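Local coordinates for nuclear inclusion protein A (Tobacco vein mottling virus, PDB 3MMG) that probably acts as a cysteine peptidase of the potyviral, 3C-type protease family, with a chymotrypsin-like double beta-barrel fold, at residues E184-A188 against T189-A193; I208-S212 against F213-E217. The protein carries 3 engineered substitutions. All coordinates share one frame; numbering follows the deposited sequence.

Contact 1 (E184-A188 against T189-A193)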
loop_
_atom_site.group_PDB
_atom_site.type_symbol
_atom_site.label_atom_id
_atom_site.label_comp_id
_atom_site.label_asym_id
_atom_site.label_seq_id
_atom_site.Cartn_x
_atom_site.Cartn_y
_atom_site.Cartn_z
ATOM N N GLU A 184 11.725 4.527 -8.011
ATOM C CA GLU A 184 11.976 5.831 -8.610
ATOM C C GLU A 184 10.985 6.064 -9.747
ATOM O O GLU A 184 10.634 5.118 -10.453
ATOM C CB GLU A 184 13.389 5.855 -9.191
ATOM C CG GLU A 184 13.993 7.251 -9.385
ATOM C CD GLU A 184 15.390 7.210 -10.026
ATOM O OE1 GLU A 184 15.953 6.103 -10.221
ATOM O OE2 GLU A 184 15.923 8.295 -10.348
ATOM N N LYS A 185 10.551 7.318 -9.904
ATOM C CA LYS A 185 9.681 7.756 -11.014
ATOM C C LYS A 185 8.413 6.905 -11.108
ATOM O O LYS A 185 7.967 6.524 -12.205
ATOM C CB LYS A 185 10.474 7.724 -12.326
ATOM C CG LYS A 185 11.594 8.745 -12.329
ATOM C CD LYS A 185 12.430 8.688 -13.580
ATOM C CE LYS A 185 13.581 9.682 -13.472
ATOM N NZ LYS A 185 14.676 9.351 -14.438
ATOM N N PHE A 186 7.838 6.605 -9.944
ATOM C CA PHE A 186 6.708 5.701 -9.873
ATOM C C PHE A 186 5.492 6.189 -10.677
ATOM O O PHE A 186 4.941 5.426 -11.477
ATOM C CB PHE A 186 6.310 5.457 -8.405
ATOM C CG PHE A 186 5.047 4.666 -8.249
ATOM C CD1 PHE A 186 4.987 3.341 -8.672
ATOM C CD2 PHE A 186 3.909 5.247 -7.670
ATOM C CE1 PHE A 186 3.805 2.605 -8.525
ATOM C CE2 PHE A 186 2.739 4.516 -7.519
ATOM C CZ PHE A 186 2.685 3.202 -7.945
ATOM N N VAL A 187 5.061 7.426 -10.424
ATOM C CA VAL A 187 3.891 8.013 -11.126
ATOM C C VAL A 187 4.088 8.012 -12.659
ATOM O O VAL A 187 3.253 7.489 -13.406
ATOM C CB VAL A 187 3.566 9.418 -10.574
ATOM C CG1 VAL A 187 2.417 10.086 -11.365
ATOM C CG2 VAL A 187 3.209 9.309 -9.094
ATOM N N ALA A 188 5.226 8.545 -13.107
ATOM C CA ALA A 188 5.557 8.606 -14.534
ATOM C C ALA A 188 5.567 7.227 -15.189
ATOM O O ALA A 188 4.967 7.035 -16.247
ATOM C CB ALA A 188 6.894 9.320 -14.741
ATOM N N THR A 189 6.216 6.266 -14.540
ATOM C CA THR A 189 6.429 4.926 -15.091
ATOM C C THR A 189 5.216 4.005 -15.027
ATOM O O THR A 189 4.974 3.237 -15.966
ATOM C CB THR A 189 7.620 4.226 -14.396
ATOM O OG1 THR A 189 8.751 5.097 -14.416
ATOM C CG2 THR A 189 7.980 2.902 -15.078
ATOM N N TYR A 190 4.468 4.058 -13.929
ATOM C CA TYR A 190 3.402 3.089 -13.700
ATOM C C TYR A 190 1.993 3.677 -13.865
ATOM O O TYR A 190 1.068 2.975 -14.281
ATOM C CB TYR A 190 3.559 2.405 -12.340
ATOM C CG TYR A 190 4.746 1.472 -12.292
ATOM C CD1 TYR A 190 6.028 1.952 -11.984
ATOM C CD2 TYR A 190 4.594 0.118 -12.601
ATOM C CE1 TYR A 190 7.127 1.098 -11.968
ATOM C CE2 TYR A 190 5.672 -0.736 -12.589
ATOM C CZ TYR A 190 6.937 -0.250 -12.271
ATOM O OH TYR A 190 8.005 -1.134 -12.271
ATOM N N LEU A 191 1.830 4.960 -13.564
ATOM C CA LEU A 191 0.494 5.551 -13.633
ATOM C C LEU A 191 0.268 6.319 -14.935
ATOM O O LEU A 191 -0.758 6.129 -15.591
ATOM C CB LEU A 191 0.190 6.421 -12.401
ATOM C CG LEU A 191 0.509 5.773 -11.038
ATOM C CD1 LEU A 191 0.068 6.636 -9.865
ATOM C CD2 LEU A 191 -0.136 4.407 -10.958
ATOM N N ASP A 192 1.212 7.175 -15.305
ATOM C CA ASP A 192 1.046 8.046 -16.473
ATOM C C ASP A 192 1.193 7.235 -17.757
ATOM O O ASP A 192 0.609 7.585 -18.790
ATOM C CB ASP A 192 2.062 9.196 -16.455
ATOM C CG ASP A 192 1.778 10.234 -15.362
ATOM O OD1 ASP A 192 0.680 10.230 -14.778
ATOM O OD2 ASP A 192 2.665 11.073 -15.079
ATOM N N ALA A 193 1.950 6.142 -17.679
ATOM C CA ALA A 193 2.288 5.327 -18.847
ATOM C C ALA A 193 1.106 4.530 -19.390
ATOM O O ALA A 193 0.473 3.749 -18.661
ATOM C CB ALA A 193 3.453 4.404 -18.530
#

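Contact 2 (I208-S212 against F213-E217)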
loop_
_atom_site.group_PDB
_atom_site.type_symbol
_atom_site.label_atom_id
_atom_site.label_comp_id
_atom_site.label_asym_id
_atom_site.label_seq_id
_atom_site.Cartn_x
_atom_site.Cartn_y
_atom_site.Cartn_z
ATOM N N ILE A 208 8.599 -12.005 -6.324
ATOM C CA ILE A 208 9.021 -10.925 -5.424
ATOM C C ILE A 208 10.436 -11.254 -4.940
ATOM O O ILE A 208 10.755 -12.424 -4.746
ATOM C CB ILE A 208 8.003 -10.764 -4.265
ATOM C CG1 ILE A 208 6.719 -10.128 -4.821
ATOM C CG2 ILE A 208 8.582 -9.947 -3.105
ATOM C CD1 ILE A 208 5.495 -10.362 -3.983
ATOM N N SER A 209 11.268 -10.230 -4.786
ATOM C CA SER A 209 12.646 -10.393 -4.276
ATOM C C SER A 209 12.626 -10.488 -2.747
ATOM O O SER A 209 12.139 -9.567 -2.072
ATOM C CB SER A 209 13.521 -9.215 -4.726
ATOM O OG SER A 209 13.822 -9.261 -6.122
ATOM N N TRP A 210 13.156 -11.597 -2.200
ATOM C CA TRP A 210 13.046 -11.892 -0.763
ATOM C C TRP A 210 14.352 -11.758 0.025
ATOM O O TRP A 210 14.332 -11.736 1.256
ATOM C CB TRP A 210 12.448 -13.296 -0.524
ATOM C CG TRP A 210 11.031 -13.358 -0.972
ATOM C CD1 TRP A 210 10.562 -13.927 -2.114
ATOM C CD2 TRP A 210 9.902 -12.780 -0.308
ATOM N NE1 TRP A 210 9.199 -13.732 -2.220
ATOM C CE2 TRP A 210 8.763 -13.046 -1.116
ATOM C CE3 TRP A 210 9.737 -12.070 0.896
ATOM C CZ2 TRP A 210 7.476 -12.626 -0.763
ATOM C CZ3 TRP A 210 8.466 -11.661 1.263
ATOM C CH2 TRP A 210 7.343 -11.922 0.422
ATOM N N GLY A 211 15.472 -11.647 -0.680
ATOM C CA GLY A 211 16.773 -11.588 -0.011
ATOM C C GLY A 211 16.869 -12.774 0.934
ATOM O O GLY A 211 16.614 -13.917 0.530
ATOM N N SER A 212 17.189 -12.507 2.197
ATOM C CA SER A 212 17.339 -13.577 3.180
ATOM C C SER A 212 16.055 -13.936 3.924
ATOM O O SER A 212 16.087 -14.760 4.845
ATOM C CB SER A 212 18.474 -13.250 4.167
ATOM O OG SER A 212 18.074 -12.252 5.093
ATOM N N PHE A 213 14.921 -13.341 3.545
ATOM C CA PHE A 213 13.633 -13.727 4.145
ATOM C C PHE A 213 13.156 -15.088 3.626
ATOM O O PHE A 213 13.372 -15.413 2.466
ATOM C CB PHE A 213 12.530 -12.754 3.736
ATOM C CG PHE A 213 12.586 -11.419 4.408
ATOM C CD1 PHE A 213 12.271 -10.272 3.677
ATOM C CD2 PHE A 213 12.912 -11.300 5.758
ATOM C CE1 PHE A 213 12.299 -9.015 4.285
ATOM C CE2 PHE A 213 12.943 -10.054 6.379
ATOM C CZ PHE A 213 12.630 -8.905 5.637
ATOM N N THR A 214 12.474 -15.839 4.480
ATOM C CA THR A 214 11.662 -16.987 4.067
ATOM C C THR A 214 10.189 -16.619 4.284
ATOM O O THR A 214 9.759 -16.430 5.413
ATOM C CB THR A 214 11.975 -18.237 4.928
ATOM O OG1 THR A 214 13.380 -18.509 4.894
ATOM C CG2 THR A 214 11.211 -19.447 4.419
ATOM N N LEU A 215 9.428 -16.501 3.200
ATOM C CA LEU A 215 7.992 -16.224 3.302
ATOM C C LEU A 215 7.198 -17.463 3.698
ATOM O O LEU A 215 7.292 -18.508 3.042
ATOM C CB LEU A 215 7.435 -15.683 1.981
ATOM C CG LEU A 215 5.909 -15.449 1.972
ATOM C CD1 LEU A 215 5.511 -14.276 2.872
ATOM C CD2 LEU A 215 5.416 -15.245 0.562
ATOM N N VAL A 216 6.410 -17.326 4.758
ATOM C CA VAL A 216 5.517 -18.400 5.206
ATOM C C VAL A 216 4.084 -18.063 4.790
ATOM O O VAL A 216 3.460 -17.135 5.323
ATOM C CB VAL A 216 5.650 -18.637 6.724
ATOM C CG1 VAL A 216 4.811 -19.837 7.172
ATOM C CG2 VAL A 216 7.136 -18.841 7.093
ATOM N N GLU A 217 3.579 -18.828 3.826
ATOM C CA GLU A 217 2.287 -18.533 3.201
ATOM C C GLU A 217 1.277 -19.643 3.415
ATOM O O GLU A 217 1.013 -20.427 2.507
ATOM C CB GLU A 217 2.491 -18.297 1.714
ATOM C CG GLU A 217 2.581 -16.840 1.351
ATOM C CD GLU A 217 1.221 -16.248 1.083
ATOM O OE1 GLU A 217 0.604 -15.714 2.040
ATOM O OE2 GLU A 217 0.775 -16.343 -0.086
HETATM O O HOH W 1 15.944 -16.411 1.438
HETATM O O HOH W 2 15.587 -17.217 5.602
#

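Contact 1 (E184-A188 against T189-A193)
F186 and Y190, one helical turn apart, lay their rings side by side with the planes 28° from parallel but slid so far, 5.7 Å between centroids, that they scarcely overlap. They touch obliquely, CD1 of F186 to CD1 of Y190 at 3.7 Å. The F186 chi1 of 173° turns CG away from the backbone N and brings the ring to L191 as well, whose CD1 meets CE2 of F186. This is the tight side of the helix: F186 and L191 are buried against V84, and F37 lies under both L191 and V187, so large apolar residues suit it.

Helix 186-192 is short and begins after K185, which stands at the N-cap position. K185 O takes two bonds from T189: the amide N lies nearly along the C=O axis at 2.9 Å, while OG1, tilted from the carbonyl plane, donates at 2.7 Å. Threonine suits this exposed place because its hydroxyl folds back onto the backbone of the first turn. Toward its C-terminal end the helix widens into a pi-type turn. V187 O is shared there by two donors. L191 N reaches it at 2.9 Å through a rather bent bond (139° at the hydrogen), and D192 N, more straightly, at 2.8 Å.

The outer side is looser. D192 sets its carboxylate next to the V187 side chain, OD1 3.8 Å from CG1, a contact without a polar partner on the valine. K185 brings its CB to 3.8 Å from T189 OG1, and from there its chain, extended beyond CG, leads off from the helix.

Contact 2 (I208-S212 against F213-E217)
The W210 indole carries an aliphatic group on each face. L215 sits over one of them, its CB 4.0 Å from the centroid of the six-membered ring and only 9° off the normal, a CH-pi contact; on the opposite face lies CG2 of I208, offset toward the rim. L215 also brings CD2 to within 3.6 Å of W210 CZ2, its CG swung anti to the backbone N (chi1 176°), which carries its two methyls to CZ2 and CH2 of the benzo ring. At the CE3 corner the indole meets F213, whose CB is 4.0 Å from that atom, and the two side chains cross at about a right angle. The indole NE1 is bonded to A205 O, which helps fix the rotation of the ring. A broad flat residue suits this place, since it can serve a leucine, an isoleucine and a phenylalanine at once.

Between the two aromatic residues the chain reverses in a type II' beta turn, W210 to F213, closed by F213 N donating to W210 O at 2.9 Å from above the carbonyl plane. G211 occupies the turn position with positive phi (52°), which glycine adopts easily.

The outer side of the turn is wet. One water donates to both G211 O and F213 O, and a second joins S212 O (2.6 Å) to T214 OG1 (2.7 Å), so the exposed serine and threonine are tied through solvent. S212 OG itself is bonded to K134 NZ. On the inner side F213 is buried, its ring edge-to-face with Y178, while T214 and L215 form a parallel ladder with the bound peptide.

In the fold
Following the chain, the N-terminal seven-stranded sheet comes first, then the six-stranded barrel ending with strand 177-181. Contact 1 comes directly after it, closing the successive turns of the short helix 186-192; its apolar side lies on F37, Y40, I42 and V84, so the helix after the second barrel returns to the strands of the first. Contact 2 opens only after it, in series, and closes the beta turn before strand 214-215. There the chain runs beside the second barrel, touching L169 and Y178, and beside the bound peptide. The two neither nest nor cross: their centres lie 26 Å apart and their nearest atoms about 12 Å.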